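PDB 1XT5: variable region-containing chitin-binding protein 3 from Branchiostoma floridae, which probably binds chitin as a secreted innate immune receptor of amphioxus, its N-terminal V-type immunoglobulin domain being the part described here. Local coordinates for residues T12-A18 with S126-T132; G19-P25 with T93-V99. One frame throughout, in Å; residues are numbered along the deposited sequence. Where two conformers were deposited one is given.

Contact 1: T12-A18 with S126-T132; sequences TEVEVHA and SVVLKVT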
loop_
_atom_site.group_PDB
_atom_site.type_symbol
_atom_site.label_atom_id
_atom_site.label_comp_id
_atom_site.label_asym_id
_atom_site.label_seq_id
_atom_site.Cartn_x
_atom_site.Cartn_y
_atom_site.Cartn_z
ATOM N N THR A 12 1.017 -4.353 -12.915
ATOM C CA THR A 12 0.994 -2.924 -13.126
ATOM C C THR A 12 -0.394 -2.359 -13.334
ATOM O O THR A 12 -0.591 -1.150 -13.288
ATOM C CB THR A 12 1.931 -2.517 -14.267
ATOM O OG1 THR A 12 1.548 -3.215 -15.447
ATOM C CG2 THR A 12 3.376 -2.846 -13.945
ATOM N N GLU A 13 -1.351 -3.251 -13.546
ATOM C CA GLU A 13 -2.758 -2.860 -13.662
ATOM C C GLU A 13 -3.616 -4.060 -13.272
ATOM O O GLU A 13 -3.223 -5.204 -13.480
ATOM C CB GLU A 13 -3.072 -2.343 -15.059
ATOM C CG GLU A 13 -2.912 -3.383 -16.130
ATOM C CD GLU A 13 -3.272 -2.774 -17.491
ATOM O OE1 GLU A 13 -4.350 -3.078 -17.998
ATOM O OE2 GLU A 13 -2.503 -1.939 -18.009
ATOM N N VAL A 14 -4.781 -3.750 -12.782
ATOM C CA VAL A 14 -5.849 -4.677 -12.399
ATOM C C VAL A 14 -7.163 -4.064 -12.821
ATOM O O VAL A 14 -7.306 -2.860 -12.859
ATOM C CB VAL A 14 -5.843 -5.006 -10.893
ATOM C CG1 VAL A 14 -4.497 -5.637 -10.509
ATOM C CG2 VAL A 14 -6.109 -3.811 -10.015
ATOM N N GLU A 15 -8.135 -4.895 -13.158
ATOM C CA GLU A 15 -9.461 -4.422 -13.607
ATOM C C GLU A 15 -10.525 -5.101 -12.748
ATOM O O GLU A 15 -10.402 -6.300 -12.437
ATOM C CB GLU A 15 -9.655 -4.687 -15.073
ATOM C CG GLU A 15 -10.987 -4.210 -15.594
ATOM C CD GLU A 15 -11.140 -4.136 -17.106
ATOM O OE1 GLU A 15 -12.287 -3.863 -17.520
ATOM O OE2 GLU A 15 -10.155 -4.369 -17.820
ATOM N N VAL A 16 -11.590 -4.367 -12.445
ATOM C CA VAL A 16 -12.752 -4.911 -11.776
ATOM C C VAL A 16 -13.988 -4.135 -12.186
ATOM O O VAL A 16 -13.910 -2.978 -12.592
ATOM C CB VAL A 16 -12.568 -4.768 -10.249
ATOM C CG1 VAL A 16 -12.669 -3.343 -9.769
ATOM C CG2 VAL A 16 -13.552 -5.675 -9.530
ATOM N N HIS A 17 -15.152 -4.773 -12.052
ATOM C CA HIS A 17 -16.415 -4.049 -12.222
ATOM C C HIS A 17 -16.697 -3.185 -10.996
ATOM O O HIS A 17 -16.376 -3.583 -9.870
ATOM C CB HIS A 17 -17.483 -5.149 -12.410
ATOM C CG HIS A 17 -17.370 -6.122 -13.532
ATOM N ND1 HIS A 17 -17.232 -7.487 -13.520
ATOM C CD2 HIS A 17 -17.411 -5.829 -14.848
ATOM C CE1 HIS A 17 -17.187 -7.958 -14.778
ATOM N NE2 HIS A 17 -17.295 -6.941 -15.636
ATOM N N ALA A 18 -17.393 -2.072 -11.187
ATOM C CA ALA A 18 -17.837 -1.253 -10.055
ATOM C C ALA A 18 -18.776 -2.131 -9.253
ATOM O O ALA A 18 -19.617 -2.892 -9.788
ATOM C CB ALA A 18 -18.437 0.066 -10.496
ATOM N N SER A 126 3.469 1.827 -8.538
ATOM C CA SER A 126 2.038 2.038 -8.732
ATOM C C SER A 126 1.385 0.882 -9.467
ATOM O O SER A 126 1.964 0.213 -10.319
ATOM C CB SER A 126 1.744 3.351 -9.454
ATOM O OG SER A 126 1.954 3.272 -10.855
ATOM N N VAL A 127 0.100 0.708 -9.132
ATOM C CA VAL A 127 -0.789 -0.252 -9.766
ATOM C C VAL A 127 -2.024 0.544 -10.240
ATOM O O VAL A 127 -2.652 1.213 -9.435
ATOM C CB VAL A 127 -1.225 -1.351 -8.787
ATOM C CG1 VAL A 127 -2.044 -2.396 -9.510
ATOM C CG2 VAL A 127 -0.012 -2.009 -8.131
ATOM N N VAL A 128 -2.296 0.471 -11.525
ATOM C CA VAL A 128 -3.506 1.090 -12.042
ATOM C C VAL A 128 -4.702 0.236 -11.789
ATOM O O VAL A 128 -4.644 -1.000 -11.986
ATOM C CB VAL A 128 -3.311 1.336 -13.584
ATOM C CG1 VAL A 128 -4.626 1.685 -14.254
ATOM C CG2 VAL A 128 -2.322 2.440 -13.807
ATOM N N LEU A 129 -5.778 0.851 -11.381
ATOM C CA LEU A 129 -7.076 0.205 -11.252
ATOM C C LEU A 129 -7.990 0.726 -12.399
ATOM O O LEU A 129 -8.251 1.909 -12.458
ATOM C CB LEU A 129 -7.717 0.526 -9.931
ATOM C CG LEU A 129 -9.132 -0.076 -9.727
ATOM C CD1 LEU A 129 -9.114 -1.579 -9.896
ATOM C CD2 LEU A 129 -9.657 0.397 -8.377
ATOM N N LYS A 130 -8.393 -0.202 -13.234
ATOM C CA LYS A 130 -9.394 0.033 -14.267
ATOM C C LYS A 130 -10.727 -0.438 -13.767
ATOM O O LYS A 130 -10.868 -1.572 -13.254
ATOM C CB LYS A 130 -9.051 -0.694 -15.567
ATOM C CG LYS A 130 -7.831 -0.222 -16.274
ATOM C CD LYS A 130 -7.510 -1.148 -17.454
ATOM C CE LYS A 130 -6.545 -0.630 -18.428
ATOM N NZ LYS A 130 -6.193 -1.582 -19.525
ATOM N N VAL A 131 -11.734 0.426 -13.835
ATOM C CA VAL A 131 -13.094 0.091 -13.454
ATOM C C VAL A 131 -13.866 -0.130 -14.738
ATOM O O VAL A 131 -14.064 0.798 -15.495
ATOM C CB VAL A 131 -13.721 1.137 -12.525
ATOM C CG1 VAL A 131 -15.138 0.742 -12.144
ATOM C CG2 VAL A 131 -12.845 1.370 -11.303
ATOM N N THR A 132 -14.293 -1.365 -14.987
ATOM C CA THR A 132 -14.962 -1.720 -16.228
ATOM C C THR A 132 -16.160 -0.850 -16.469
ATOM O O THR A 132 -16.988 -0.710 -15.570
ATOM C CB THR A 132 -15.400 -3.196 -16.172
ATOM O OG1 THR A 132 -14.227 -3.964 -15.781
ATOM C CG2 THR A 132 -15.951 -3.723 -17.478
HETATM O O HOH W 1 -18.658 -1.486 -13.682
#
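E13 and K130 meet in a salt bridge on the outer face of two parallel strands, 13-17 and 126-132, whose short axes run 28° apart. Beneath it, five backbone hydrogen bonds run between the two segments. T12 O accepts V128 N, V128 O accepts V14 N at 2.9 Å, and the pattern continues with K130 N on V14 O, V16 N on K130 O and T132 N on V16 O. Weaker CA-H...O contacts fill in between, the shortest from E13 CA to V128 O at 3.1 Å. This parallel pairing of an early strand, A', with the C-terminal G strand is a hallmark of the V-set immunoglobulin fold; strand 13-17 forms one margin of the six-stranded sheet, and residues 105-112 flank the G strand on its other side. The lysine, extended beyond CG, brings NZ to within 2.8 Å of E13 OE1, meeting it on the syn side, 24° out of the carboxylate plane. E15 reaches along the same face to T132, its CG swung opposite the backbone N (chi1 -179°), and T132 OG1 donates to the anti lone pair of E15 OE1 at 2.6 Å. In the conformer given, H17 lies alongside T132, its CD2 3.6 Å from T132 CB. Where direct pairing stops, a water accepts from A18 N and donates to T132 O. On the inner face the contact is apolar: V14 CG2 rests 3.7 Å from L129 CD1, and both residues also touch V22 of the opposing sheet.

Contact 2: G19-P25 with T93-V99; sequences GGTVELP and TLRLTHV
Strands 22-24 and 94-96 run antiparallel, 156° between their directions, with V22–L96 and L24–L94 as hydrogen-bonded pairs and E23–R95 as the non-hydrogen-bonded pair between them. They are the B and E strands of the immunoglobulin sandwich, and residues 84-86 continue the sheet beyond the E strand. Both hydrogen-bonded pairs turn inward, where L24 and L94 also pack on W41 of the opposite sheet. V22 CG1, set between the backbone N and the carbonyl carbon (chi1 66°), comes 3.9 Å from V99 CG2. Outward, the methyl CG2 of T21 lies over one face of the R95 guanidinium, 3.7 Å from NE. The E23 carboxylate approaches near the plane of that group, turned 79° from it, but R95 NE remains 4.1 Å from E23 OE2, too far for a salt bridge; the nearer touch is R95 CD on OE2. T93 OG1 is hydrogen-bonded to the backbone N of C26, a cysteine of the disulfide with C109. Past the strand ends, G19 N donates to V99 O and V99 N to G20 O. Nearby, one water donates to G19 O, accepts from H98 N and lies 2.8 Å from T21 OG1.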
loop_
_atom_site.group_PDB
_atom_site.type_symbol
_atom_site.label_atom_id
_atom_site.label_comp_id
_atom_site.label_asym_id
_atom_site.label_seq_id
_atom_site.Cartn_x
_atom_site.Cartn_y
_atom_site.Cartn_z
ATOM N N GLY A 19 -18.672 -1.996 -7.945
ATOM C CA GLY A 19 -19.386 -2.735 -6.959
ATOM C C GLY A 19 -18.629 -3.972 -6.550
ATOM O O GLY A 19 -18.957 -4.570 -5.516
ATOM N N GLY A 20 -17.610 -4.350 -7.302
ATOM C CA GLY A 20 -16.855 -5.541 -7.012
ATOM C C GLY A 20 -15.726 -5.284 -6.018
ATOM O O GLY A 20 -15.576 -4.188 -5.499
ATOM N N THR A 21 -14.989 -6.327 -5.710
ATOM C CA THR A 21 -13.842 -6.355 -4.847
ATOM C C THR A 21 -12.598 -6.648 -5.674
ATOM O O THR A 21 -12.612 -7.530 -6.549
ATOM C CB THR A 21 -14.018 -7.367 -3.726
ATOM O OG1 THR A 21 -15.149 -6.973 -2.920
ATOM C CG2 THR A 21 -12.789 -7.468 -2.829
ATOM N N VAL A 22 -11.520 -5.913 -5.437
ATOM C CA VAL A 22 -10.299 -6.061 -6.167
ATOM C C VAL A 22 -9.115 -6.070 -5.213
ATOM O O VAL A 22 -9.146 -5.457 -4.156
ATOM C CB VAL A 22 -10.141 -4.951 -7.242
ATOM C CG1 VAL A 22 -9.982 -3.586 -6.576
ATOM C CG2 VAL A 22 -9.107 -5.214 -8.289
ATOM N N GLU A 23 -8.026 -6.744 -5.630
ATOM C CA GLU A 23 -6.783 -6.697 -4.910
ATOM C C GLU A 23 -5.643 -6.131 -5.791
ATOM O O GLU A 23 -5.560 -6.483 -6.983
ATOM C CB GLU A 23 -6.438 -8.054 -4.349
ATOM C CG GLU A 23 -7.485 -8.535 -3.315
ATOM C CD GLU A 23 -7.171 -9.669 -2.413
ATOM O OE1 GLU A 23 -6.030 -10.160 -2.520
ATOM O OE2 GLU A 23 -8.074 -9.994 -1.631
ATOM N N LEU A 24 -4.824 -5.314 -5.180
ATOM C CA LEU A 24 -3.711 -4.658 -5.851
ATOM C C LEU A 24 -2.434 -5.211 -5.195
ATOM O O LEU A 24 -2.117 -4.822 -4.077
ATOM C CB LEU A 24 -3.723 -3.155 -5.724
ATOM C CG LEU A 24 -4.943 -2.506 -6.387
ATOM C CD1 LEU A 24 -6.301 -2.690 -5.829
ATOM C CD2 LEU A 24 -4.779 -0.965 -6.371
ATOM N N PRO A 25 -1.746 -6.180 -5.817
ATOM C CA PRO A 25 -0.612 -6.809 -5.151
ATOM C C PRO A 25 0.551 -5.874 -4.885
ATOM O O PRO A 25 0.887 -4.997 -5.668
ATOM C CB PRO A 25 -0.237 -7.948 -6.123
ATOM C CG PRO A 25 -1.501 -8.247 -6.843
ATOM C CD PRO A 25 -2.094 -6.890 -7.070
ATOM N N THR A 93 -0.368 -6.257 -0.111
ATOM C CA THR A 93 -1.453 -6.199 -1.061
ATOM C C THR A 93 -2.661 -5.520 -0.462
ATOM O O THR A 93 -3.076 -5.830 0.667
ATOM C CB THR A 93 -1.807 -7.634 -1.469
ATOM O OG1 THR A 93 -0.667 -8.153 -2.117
ATOM C CG2 THR A 93 -3.070 -7.740 -2.299
ATOM N N LEU A 94 -3.225 -4.586 -1.236
ATOM C CA LEU A 94 -4.419 -3.846 -0.866
ATOM C C LEU A 94 -5.669 -4.551 -1.403
ATOM O O LEU A 94 -5.703 -4.925 -2.566
ATOM C CB LEU A 94 -4.345 -2.467 -1.509
ATOM C CG LEU A 94 -5.563 -1.544 -1.288
ATOM C CD1 LEU A 94 -5.655 -1.116 0.162
ATOM C CD2 LEU A 94 -5.453 -0.332 -2.197
ATOM N N ARG A 95 -6.675 -4.681 -0.552
ATOM C CA ARG A 95 -8.014 -5.147 -0.941
ATOM C C ARG A 95 -8.959 -3.954 -0.850
ATOM O O ARG A 95 -9.024 -3.280 0.185
ATOM C CB ARG A 95 -8.475 -6.259 -0.001
ATOM C CG ARG A 95 -9.835 -6.842 -0.355
ATOM C CD ARG A 95 -10.167 -8.022 0.527
ATOM N NE ARG A 95 -11.415 -8.723 0.383
ATOM C CZ ARG A 95 -12.498 -8.409 1.086
ATOM N NH1 ARG A 95 -12.579 -7.396 1.951
ATOM N NH2 ARG A 95 -13.585 -9.150 0.854
ATOM N N LEU A 96 -9.702 -3.704 -1.923
ATOM C CA LEU A 96 -10.698 -2.632 -1.985
ATOM C C LEU A 96 -12.028 -3.232 -2.309
ATOM O O LEU A 96 -12.186 -3.940 -3.339
ATOM C CB LEU A 96 -10.218 -1.593 -2.975
ATOM C CG LEU A 96 -11.057 -0.340 -2.995
ATOM C CD1 LEU A 96 -10.969 0.431 -1.680
ATOM C CD2 LEU A 96 -10.626 0.519 -4.184
ATOM N N THR A 97 -13.029 -3.013 -1.452
ATOM C CA THR A 97 -14.388 -3.563 -1.687
ATOM C C THR A 97 -15.299 -2.454 -2.219
ATOM O O THR A 97 -14.989 -1.260 -2.143
ATOM C CB THR A 97 -14.998 -4.126 -0.408
ATOM O OG1 THR A 97 -15.114 -3.070 0.533
ATOM C CG2 THR A 97 -14.117 -5.164 0.183
ATOM N N HIS A 98 -16.457 -2.901 -2.729
ATOM C CA HIS A 98 -17.516 -1.974 -3.180
ATOM C C HIS A 98 -16.932 -0.888 -4.100
ATOM O O HIS A 98 -17.134 0.307 -3.877
ATOM C CB HIS A 98 -18.244 -1.326 -2.024
ATOM C CG HIS A 98 -18.885 -2.303 -1.165
ATOM N ND1 HIS A 98 -20.090 -2.877 -1.460
ATOM C CD2 HIS A 98 -18.473 -2.777 0.040
ATOM C CE1 HIS A 98 -20.370 -3.714 -0.476
ATOM N NE2 HIS A 98 -19.448 -3.683 0.468
ATOM N N VAL A 99 -16.171 -1.322 -5.117
ATOM C CA VAL A 99 -15.451 -0.374 -5.937
ATOM C C VAL A 99 -16.379 0.610 -6.619
ATOM O O VAL A 99 -17.368 0.253 -7.254
ATOM C CB VAL A 99 -14.553 -1.134 -6.948
ATOM C CG1 VAL A 99 -14.015 -0.215 -7.984
ATOM C CG2 VAL A 99 -13.437 -1.861 -6.221
HETATM O O HOH W 2 -17.465 -5.516 -3.246
#

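The two contacts sit on opposite sheets of one sandwich, their centres about 9 Å apart, and the chain passes directly from the first segment of contact 1 into that of contact 2, crossing from sheet to sheet. Contact 1 joins a marginal strand to its neighbour, whereas contact 2 lies within the interior of its sheet and has more buried residues. Their inner faces meet at V14 and V22, CG2 to CG2 at 3.7 Å, and beyond the strands A18 CB touches V99 O. The outer faces differ in chemistry. Contact 1 has one direct salt bridge and a carboxylate held by a hydroxyl, while contact 2 leaves its glutamate and arginine in looser proximity, the glutamate oxygen resting against methylene carbons of the arginine.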